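Local coordinates for putidaredoxin reductase (Pseudomonas putida, PDB 1Q1R), which probably passes electrons from NADH through its bound FAD to putidaredoxin, which supplies the cytochrome P450cam monooxygenase, at residues A[196-206]-A[333-341]; A[209-218]-A[228-237]. All blocks are in the same frame, centred on the assembly; numbering follows the deposited sequence.

Interaction 1. Residues A[196-206]-A[333-341]; sequences FYEHLHREAGV and QYEIGLKMV
Helix 196-204 runs nearly antiparallel to strand 336-341, their axes 156° apart and no closer than 13.5 Å, and side chains bridge the gap. His-201 does most of the polar work. Its NE2 donates to Gln-333 OE1 at 2.8 Å, fairly straight at 161°, with the oxygen close to the imidazole plane; the amide plane is twisted from that of the ring, and Gln-333 NE2 is hydrogen-bonded to Ser-331 OG. The edge of Tyr-334 meets one face of the same imidazole, an offset edge-to-face pair with ring centroids 4.8 Å apart, and His-201 ND1 makes a weak, bent bond to Tyr-334 OH. With CG beside the backbone N (chi1 -52°), Tyr-334 lays its ring along the end of the helix, where Leu-200 CD1 touches Tyr-334 CD1 at 3.2 Å and Ala-204 CB sits 3.6 Å from Tyr-334 CZ. Leu-200 CD2 meets Ile-336 CD1 tip to tip at 4.0 Å. Farther along the strand, both methyls of Leu-338 close on Tyr-197, CD1 at the ring edge and CD2 3.4 Å from Tyr-197 OH. Tyr-334 sits second in the type I' turn of a C-terminal-domain beta hairpin, on which a pyridine-nucleotide-region helix packs, in a protein of the glutathione reductase fold.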
loop_
_atom_site.group_PDB
_atom_site.type_symbol
_atom_site.label_atom_id
_atom_site.label_comp_id
_atom_site.label_asym_id
_atom_site.label_seq_id
_atom_site.Cartn_x
_atom_site.Cartn_y
_atom_site.Cartn_z
ATOM N N PHE A 196 12.345 16.691 6.357
ATOM C CA PHE A 196 13.271 15.627 6.729
ATOM C C PHE A 196 13.568 14.736 5.516
ATOM O O PHE A 196 14.731 14.498 5.182
ATOM C CB PHE A 196 12.683 14.780 7.857
ATOM C CG PHE A 196 13.376 13.463 8.043
ATOM C CD1 PHE A 196 14.647 13.401 8.612
ATOM C CD2 PHE A 196 12.775 12.286 7.608
ATOM C CE1 PHE A 196 15.312 12.176 8.745
ATOM C CE2 PHE A 196 13.425 11.063 7.733
ATOM C CZ PHE A 196 14.696 11.006 8.302
ATOM N N TYR A 197 12.514 14.248 4.862
ATOM C CA TYR A 197 12.687 13.382 3.695
ATOM C C TYR A 197 13.404 14.077 2.540
ATOM O O TYR A 197 14.323 13.519 1.943
ATOM C CB TYR A 197 11.336 12.855 3.205
ATOM C CG TYR A 197 10.763 11.753 4.062
ATOM C CD1 TYR A 197 9.690 11.994 4.921
ATOM C CD2 TYR A 197 11.291 10.464 4.016
ATOM C CE1 TYR A 197 9.158 10.976 5.711
ATOM C CE2 TYR A 197 10.766 9.439 4.804
ATOM C CZ TYR A 197 9.701 9.703 5.646
ATOM O OH TYR A 197 9.170 8.691 6.414
ATOM N N GLU A 198 12.984 15.296 2.223
ATOM C CA GLU A 198 13.614 16.034 1.138
ATOM C C GLU A 198 15.107 16.226 1.396
ATOM O O GLU A 198 15.933 16.012 0.503
ATOM C CB GLU A 198 12.892 17.371 0.937
ATOM C CG GLU A 198 11.527 17.190 0.267
ATOM C CD GLU A 198 10.720 18.471 0.169
ATOM O OE1 GLU A 198 11.328 19.551 0.020
ATOM O OE2 GLU A 198 9.474 18.395 0.224
ATOM N N HIS A 199 15.465 16.597 2.621
ATOM C CA HIS A 199 16.874 16.783 2.955
ATOM C C HIS A 199 17.601 15.438 2.966
ATOM O O HIS A 199 18.745 15.325 2.530
ATOM C CB HIS A 199 17.012 17.468 4.320
ATOM C CG HIS A 199 18.428 17.620 4.782
ATOM N ND1 HIS A 199 19.049 16.699 5.599
ATOM C CD2 HIS A 199 19.358 18.567 4.510
ATOM C CE1 HIS A 199 20.298 17.072 5.810
ATOM N NE2 HIS A 199 20.512 18.201 5.160
ATOM N N LEU A 200 16.924 14.415 3.468
ATOM C CA LEU A 200 17.501 13.082 3.537
ATOM C C LEU A 200 17.932 12.618 2.137
ATOM O O LEU A 200 19.083 12.230 1.923
ATOM C CB LEU A 200 16.459 12.135 4.139
ATOM C CG LEU A 200 16.769 10.713 4.619
ATOM C CD1 LEU A 200 16.171 9.740 3.643
ATOM C CD2 LEU A 200 18.260 10.498 4.806
ATOM N N HIS A 201 17.006 12.688 1.187
ATOM C CA HIS A 201 17.266 12.276 -0.185
ATOM C C HIS A 201 18.251 13.175 -0.935
ATOM O O HIS A 201 19.162 12.678 -1.598
ATOM C CB HIS A 201 15.943 12.186 -0.944
ATOM C CG HIS A 201 15.137 10.973 -0.596
ATOM N ND1 HIS A 201 15.284 9.769 -1.251
ATOM C CD2 HIS A 201 14.198 10.768 0.357
ATOM C CE1 HIS A 201 14.470 8.877 -0.717
ATOM N NE2 HIS A 201 13.800 9.458 0.262
ATOM N N ARG A 202 18.073 14.490 -0.834
ATOM C CA ARG A 202 18.980 15.416 -1.505
ATOM C C ARG A 202 20.392 15.180 -0.996
ATOM O O ARG A 202 21.353 15.209 -1.761
ATOM C CB ARG A 202 18.552 16.870 -1.255
ATOM C CG ARG A 202 17.355 17.303 -2.099
ATOM C CD ARG A 202 16.844 18.694 -1.732
ATOM N NE ARG A 202 15.711 19.081 -2.572
ATOM C CZ ARG A 202 14.678 19.810 -2.159
ATOM N NH1 ARG A 202 14.620 20.244 -0.906
ATOM N NH2 ARG A 202 13.690 20.091 -3.001
ATOM N N GLU A 203 20.512 14.929 0.301
ATOM C CA GLU A 203 21.810 14.670 0.911
ATOM C C GLU A 203 22.428 13.424 0.275
ATOM O O GLU A 203 23.639 13.346 0.074
ATOM C CB GLU A 203 21.643 14.438 2.413
ATOM C CG GLU A 203 22.945 14.376 3.189
ATOM C CD GLU A 203 23.345 15.729 3.753
ATOM O OE1 GLU A 203 23.502 16.692 2.966
ATOM O OE2 GLU A 203 23.499 15.825 4.990
ATOM N N ALA A 204 21.582 12.447 -0.041
ATOM C CA ALA A 204 22.037 11.204 -0.650
ATOM C C ALA A 204 22.399 11.390 -2.127
ATOM O O ALA A 204 23.037 10.531 -2.729
ATOM C CB ALA A 204 20.960 10.131 -0.503
ATOM N N GLY A 205 21.988 12.511 -2.712
ATOM C CA GLY A 205 22.304 12.753 -4.110
ATOM C C GLY A 205 21.090 12.934 -5.004
ATOM O O GLY A 205 21.219 13.314 -6.166
ATOM N N VAL A 206 19.906 12.665 -4.473
ATOM C CA VAL A 206 18.688 12.821 -5.253
ATOM C C VAL A 206 18.356 14.292 -5.467
ATOM O O VAL A 206 18.424 15.095 -4.536
ATOM C CB VAL A 206 17.478 12.176 -4.554
ATOM C CG1 VAL A 206 16.209 12.417 -5.376
ATOM C CG2 VAL A 206 17.718 10.701 -4.364
ATOM N N GLN A 333 13.829 3.233 3.556
ATOM C CA GLN A 333 14.587 4.137 2.703
ATOM C C GLN A 333 15.964 4.311 3.336
ATOM O O GLN A 333 16.070 4.679 4.505
ATOM C CB GLN A 333 13.872 5.486 2.605
ATOM C CG GLN A 333 12.492 5.418 1.954
ATOM C CD GLN A 333 11.735 6.728 2.072
ATOM O OE1 GLN A 333 12.308 7.805 1.902
ATOM N NE2 GLN A 333 10.440 6.642 2.349
ATOM N N TYR A 334 17.011 4.033 2.565
ATOM C CA TYR A 334 18.379 4.149 3.056
ATOM C C TYR A 334 18.546 3.461 4.410
ATOM O O TYR A 334 19.103 4.036 5.344
ATOM C CB TYR A 334 18.783 5.623 3.175
ATOM C CG TYR A 334 18.539 6.431 1.922
ATOM C CD1 TYR A 334 17.564 7.427 1.891
ATOM C CD2 TYR A 334 19.277 6.195 0.764
ATOM C CE1 TYR A 334 17.329 8.172 0.732
ATOM C CE2 TYR A 334 19.048 6.930 -0.399
ATOM C CZ TYR A 334 18.075 7.916 -0.407
ATOM O OH TYR A 334 17.859 8.650 -1.551
ATOM N N GLU A 335 18.053 2.233 4.513
ATOM C CA GLU A 335 18.159 1.445 5.742
ATOM C C GLU A 335 17.547 2.106 6.975
ATOM O O GLU A 335 17.856 1.722 8.103
ATOM C CB GLU A 335 19.626 1.105 6.033
ATOM C CG GLU A 335 20.286 0.200 4.999
ATOM C CD GLU A 335 21.764 -0.019 5.277
ATOM O OE1 GLU A 335 22.102 -0.576 6.343
ATOM O OE2 GLU A 335 22.595 0.371 4.428
ATOM N N ILE A 336 16.690 3.099 6.764
ATOM C CA ILE A 336 16.035 3.787 7.871
ATOM C C ILE A 336 14.701 3.108 8.173
ATOM O O ILE A 336 13.906 2.853 7.269
ATOM C CB ILE A 336 15.776 5.266 7.529
ATOM C CG1 ILE A 336 17.106 6.005 7.395
ATOM C CG2 ILE A 336 14.903 5.907 8.600
ATOM C CD1 ILE A 336 16.957 7.456 6.989
ATOM N N GLY A 337 14.466 2.805 9.445
ATOM C CA GLY A 337 13.225 2.159 9.832
ATOM C C GLY A 337 12.093 3.153 9.990
ATOM O O GLY A 337 11.955 3.799 11.031
ATOM N N LEU A 338 11.279 3.281 8.950
ATOM C CA LEU A 338 10.151 4.200 8.970
ATOM C C LEU A 338 8.863 3.433 9.242
ATOM O O LEU A 338 8.462 2.580 8.449
ATOM C CB LEU A 338 10.058 4.921 7.626
ATOM C CG LEU A 338 11.354 5.637 7.217
ATOM C CD1 LEU A 338 11.328 6.000 5.739
ATOM C CD2 LEU A 338 11.525 6.873 8.079
ATOM N N LYS A 339 8.224 3.725 10.371
ATOM C CA LYS A 339 6.977 3.060 10.729
ATOM C C LYS A 339 5.935 4.103 11.109
ATOM O O LYS A 339 6.170 4.957 11.965
ATOM C CB LYS A 339 7.207 2.078 11.881
ATOM C CG LYS A 339 8.306 1.067 11.589
ATOM C CD LYS A 339 8.376 -0.031 12.639
ATOM C CE LYS A 339 7.222 -1.013 12.496
ATOM N NZ LYS A 339 7.306 -2.126 13.494
ATOM N N MET A 340 4.783 4.026 10.455
ATOM C CA MET A 340 3.706 4.973 10.682
ATOM C C MET A 340 2.458 4.288 11.230
ATOM O O MET A 340 2.057 3.231 10.738
ATOM C CB MET A 340 3.357 5.675 9.363
ATOM C CG MET A 340 4.510 6.434 8.679
ATOM S SD MET A 340 5.955 5.461 8.112
ATOM C CE MET A 340 7.293 6.332 8.988
ATOM N N VAL A 341 1.850 4.886 12.251
ATOM C CA VAL A 341 0.625 4.340 12.832
ATOM C C VAL A 341 -0.454 5.418 12.900
ATOM O O VAL A 341 -0.175 6.570 13.232
ATOM C CB VAL A 341 0.857 3.769 14.255
ATOM C CG1 VAL A 341 1.441 4.834 15.168
ATOM C CG2 VAL A 341 -0.457 3.251 14.820
#

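Interaction 2. Residues A[209-218]-A[228-237]; sequences RTGTQVCGFE and AVLCEDGTRL
Leu-230 O is gripped by two successive amides: Cys-215 N at 2.9 Å and, weakly, Gly-216 N at 3.5 Å. This is a classic beta bulge, and it shifts the antiparallel pairing by one residue, from Val-214 opposite Cys-231 to Gly-216 opposite Leu-230. Leu-230 N returns a bond to Gly-216 O, and Glu-218 N donates to Ala-228 O. At the other end Gln-213 O accepts from Glu-232 N at 2.7 Å, where a type I turn, Cys-231 to Gly-234, carries the chain into strand 236-238. Together the strands form a three-stranded antiparallel sheet with 226-231 in the middle. On one face Phe-217 lies alongside Val-229, whose CG1 also packs 3.7 Å from Val-214 CG1; Ile-155 and Val-153 of the neighbouring parallel sheet meet Phe-217 and Val-229 there. On the opposite face Leu-230 CD2 reaches 3.3 Å from Phe-217 CA, and Glu-218 passes over the middle strand. Its extended chain sets OE1 2.7 Å from Arg-236 NE on the third strand, a salt bridge on the syn side of the carboxylate though tilted from its plane, in the plane of the guanidinium and nearly straight (N-H...O 168°). An alanine in place of Glu-218 would remove this carboxylate and would probably leave Arg-236 without its mate and the methyls of Leu-230 less covered. Near the turn, Thr-235 OG1 donates to Asp-233 OD1, while Thr-235 CG2 rests 3.5 Å from Arg-209 NH1. Leu-237 CD2 lies over one face of that guanidinium, whose NE is paired with Asp-207.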
loop_
_atom_site.group_PDB
_atom_site.type_symbol
_atom_site.label_atom_id
_atom_site.label_comp_id
_atom_site.label_asym_id
_atom_site.label_seq_id
_atom_site.Cartn_x
_atom_site.Cartn_y
_atom_site.Cartn_z
ATOM N N ARG A 209 12.557 17.822 -7.140
ATOM C CA ARG A 209 11.941 19.032 -7.669
ATOM C C ARG A 209 10.452 19.039 -7.375
ATOM O O ARG A 209 9.669 18.352 -8.030
ATOM C CB ARG A 209 12.183 19.133 -9.179
ATOM C CG ARG A 209 13.651 19.004 -9.533
ATOM C CD ARG A 209 13.991 19.596 -10.883
ATOM N NE ARG A 209 15.439 19.596 -11.077
ATOM C CZ ARG A 209 16.080 20.358 -11.957
ATOM N NH1 ARG A 209 15.402 21.193 -12.735
ATOM N NH2 ARG A 209 17.402 20.287 -12.056
ATOM N N THR A 210 10.068 19.817 -6.371
ATOM C CA THR A 210 8.671 19.920 -5.979
ATOM C C THR A 210 7.986 21.018 -6.783
ATOM O O THR A 210 8.647 21.832 -7.420
ATOM C CB THR A 210 8.547 20.231 -4.479
ATOM O OG1 THR A 210 9.343 21.378 -4.163
ATOM C CG2 THR A 210 9.023 19.045 -3.650
ATOM N N GLY A 211 6.659 21.037 -6.753
ATOM C CA GLY A 211 5.933 22.041 -7.505
ATOM C C GLY A 211 6.306 21.966 -8.974
ATOM O O GLY A 211 6.301 22.975 -9.685
ATOM N N THR A 212 6.638 20.761 -9.430
ATOM C CA THR A 212 7.023 20.552 -10.821
ATOM C C THR A 212 5.995 19.691 -11.535
ATOM O O THR A 212 5.539 18.681 -11.003
ATOM C CB THR A 212 8.400 19.869 -10.926
ATOM O OG1 THR A 212 9.401 20.715 -10.345
ATOM C CG2 THR A 212 8.749 19.605 -12.381
ATOM N N GLN A 213 5.637 20.100 -12.748
ATOM C CA GLN A 213 4.658 19.378 -13.544
ATOM C C GLN A 213 5.278 18.922 -14.869
ATOM O O GLN A 213 5.918 19.711 -15.570
ATOM C CB GLN A 213 3.451 20.279 -13.812
ATOM C CG GLN A 213 2.324 19.614 -14.579
ATOM C CD GLN A 213 1.192 20.577 -14.895
ATOM O OE1 GLN A 213 1.378 21.565 -15.616
ATOM N NE2 GLN A 213 0.010 20.297 -14.356
ATOM N N VAL A 214 5.103 17.643 -15.190
ATOM C CA VAL A 214 5.614 17.097 -16.441
ATOM C C VAL A 214 4.665 17.405 -17.595
ATOM O O VAL A 214 3.474 17.100 -17.490
ATOM C CB VAL A 214 5.854 15.580 -16.340
ATOM C CG1 VAL A 214 6.271 15.015 -17.689
ATOM C CG2 VAL A 214 6.900 15.277 -15.279
ATOM N N CYS A 215 5.160 18.015 -18.656
ATOM C CA CYS A 215 4.284 18.342 -19.774
ATOM C C CYS A 215 4.461 17.398 -20.954
ATOM O O CYS A 215 3.615 17.354 -21.848
ATOM C CB CYS A 215 4.505 19.791 -20.229
ATOM S SG CYS A 215 6.112 20.120 -20.973
ATOM N N GLY A 216 5.555 16.638 -20.964
ATOM C CA GLY A 216 5.770 15.714 -22.062
ATOM C C GLY A 216 7.120 15.028 -22.088
ATOM O O GLY A 216 7.898 15.112 -21.133
ATOM N N PHE A 217 7.411 14.352 -23.196
ATOM C CA PHE A 217 8.673 13.633 -23.325
ATOM C C PHE A 217 9.261 13.709 -24.727
ATOM O O PHE A 217 8.557 13.983 -25.699
ATOM C CB PHE A 217 8.483 12.142 -22.991
ATOM C CG PHE A 217 7.788 11.883 -21.686
ATOM C CD1 PHE A 217 6.402 11.936 -21.597
ATOM C CD2 PHE A 217 8.520 11.581 -20.544
ATOM C CE1 PHE A 217 5.753 11.691 -20.385
ATOM C CE2 PHE A 217 7.886 11.337 -19.331
ATOM C CZ PHE A 217 6.498 11.392 -19.252
ATOM N N GLU A 218 10.563 13.465 -24.816
ATOM C CA GLU A 218 11.248 13.413 -26.098
ATOM C C GLU A 218 11.557 11.926 -26.226
ATOM O O GLU A 218 11.825 11.265 -25.217
ATOM C CB GLU A 218 12.541 14.227 -26.075
ATOM C CG GLU A 218 12.317 15.700 -25.794
ATOM C CD GLU A 218 13.588 16.521 -25.866
ATOM O OE1 GLU A 218 14.668 15.998 -25.523
ATOM O OE2 GLU A 218 13.500 17.705 -26.253
ATOM N N ALA A 228 14.133 11.964 -22.779
ATOM C CA ALA A 228 14.060 13.129 -21.905
ATOM C C ALA A 228 12.654 13.431 -21.397
ATOM O O ALA A 228 11.659 13.136 -22.056
ATOM C CB ALA A 228 14.631 14.356 -22.623
ATOM N N VAL A 229 12.590 14.023 -20.209
ATOM C CA VAL A 229 11.321 14.394 -19.591
ATOM C C VAL A 229 11.272 15.922 -19.613
ATOM O O VAL A 229 12.226 16.579 -19.199
ATOM C CB VAL A 229 11.252 13.910 -18.118
ATOM C CG1 VAL A 229 9.882 14.226 -17.522
ATOM C CG2 VAL A 229 11.537 12.413 -18.046
ATOM N N LEU A 230 10.177 16.489 -20.108
ATOM C CA LEU A 230 10.058 17.944 -20.166
ATOM C C LEU A 230 9.103 18.455 -19.101
ATOM O O LEU A 230 8.024 17.903 -18.908
ATOM C CB LEU A 230 9.554 18.411 -21.541
ATOM C CG LEU A 230 10.307 18.046 -22.825
ATOM C CD1 LEU A 230 11.795 17.867 -22.552
ATOM C CD2 LEU A 230 9.728 16.767 -23.382
ATOM N N CYS A 231 9.504 19.514 -18.415
ATOM C CA CYS A 231 8.665 20.101 -17.379
ATOM C C CYS A 231 7.914 21.298 -17.932
ATOM O O CYS A 231 8.375 21.956 -18.863
ATOM C CB CYS A 231 9.519 20.538 -16.195
ATOM S SG CYS A 231 10.475 19.191 -15.484
ATOM N N GLU A 232 6.759 21.579 -17.341
ATOM C CA GLU A 232 5.917 22.692 -17.756
ATOM C C GLU A 232 6.673 24.024 -17.805
ATOM O O GLU A 232 6.376 24.882 -18.635
ATOM C CB GLU A 232 4.717 22.796 -16.809
ATOM C CG GLU A 232 3.733 23.898 -17.147
ATOM C CD GLU A 232 3.272 23.855 -18.591
ATOM O OE1 GLU A 232 2.956 22.752 -19.089
ATOM O OE2 GLU A 232 3.214 24.931 -19.225
ATOM N N ASP A 233 7.657 24.192 -16.928
ATOM C CA ASP A 233 8.420 25.433 -16.899
ATOM C C ASP A 233 9.561 25.461 -17.918
ATOM O O ASP A 233 10.424 26.339 -17.866
ATOM C CB ASP A 233 8.969 25.672 -15.492
ATOM C CG ASP A 233 10.149 24.791 -15.173
ATOM O OD1 ASP A 233 10.181 23.633 -15.649
ATOM O OD2 ASP A 233 11.042 25.258 -14.436
ATOM N N GLY A 234 9.573 24.491 -18.833
ATOM C CA GLY A 234 10.599 24.452 -19.865
ATOM C C GLY A 234 11.877 23.687 -19.562
ATOM O O GLY A 234 12.795 23.657 -20.385
ATOM N N THR A 235 11.950 23.063 -18.393
ATOM C CA THR A 235 13.144 22.315 -18.029
ATOM C C THR A 235 13.215 20.972 -18.756
ATOM O O THR A 235 12.248 20.213 -18.761
ATOM C CB THR A 235 13.190 22.026 -16.515
ATOM O OG1 THR A 235 13.012 23.246 -15.784
ATOM C CG2 THR A 235 14.528 21.407 -16.141
ATOM N N ARG A 236 14.353 20.689 -19.380
ATOM C CA ARG A 236 14.529 19.410 -20.057
ATOM C C ARG A 236 15.384 18.509 -19.171
ATOM O O ARG A 236 16.516 18.849 -18.828
ATOM C CB ARG A 236 15.219 19.572 -21.416
ATOM C CG ARG A 236 15.640 18.226 -22.036
ATOM C CD ARG A 236 16.261 18.380 -23.421
ATOM N NE ARG A 236 16.642 17.092 -24.006
ATOM C CZ ARG A 236 17.768 16.439 -23.729
ATOM N NH1 ARG A 236 18.645 16.944 -22.872
ATOM N NH2 ARG A 236 18.021 15.273 -24.310
ATOM N N LEU A 237 14.835 17.362 -18.797
ATOM C CA LEU A 237 15.568 16.419 -17.965
ATOM C C LEU A 237 15.892 15.183 -18.797
ATOM O O LEU A 237 15.008 14.385 -19.094
ATOM C CB LEU A 237 14.723 16.020 -16.750
ATOM C CG LEU A 237 14.356 17.140 -15.771
ATOM C CD1 LEU A 237 13.312 16.638 -14.793
ATOM C CD2 LEU A 237 15.602 17.614 -15.040
HETATM O O HOH W 1 7.251 22.788 -14.026
#

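In the fold
Strand 207-209, the outermost strand of one parallel sheet, connects the two contacts: it follows helix 191-204 of interaction 1 and leads into the hairpin of interaction 2. Their centres are about 24 Å apart, yet they touch where Glu-198 OE2 lies 4.0 Å from Thr-210 CG2. Interaction 2 spans few residues and stays within the pyridine-nucleotide region, whereas interaction 1 joins that region to the C-terminal domain across more than a hundred residues. Interaction 1 is also nearer the flavin, the side chain of Met-340 being about 9 Å from the bound FAD. Helix 159-170, which begins within a GxGxxG sequence probably of the Rossmann type, packs against His-201, Gln-333 and Tyr-334.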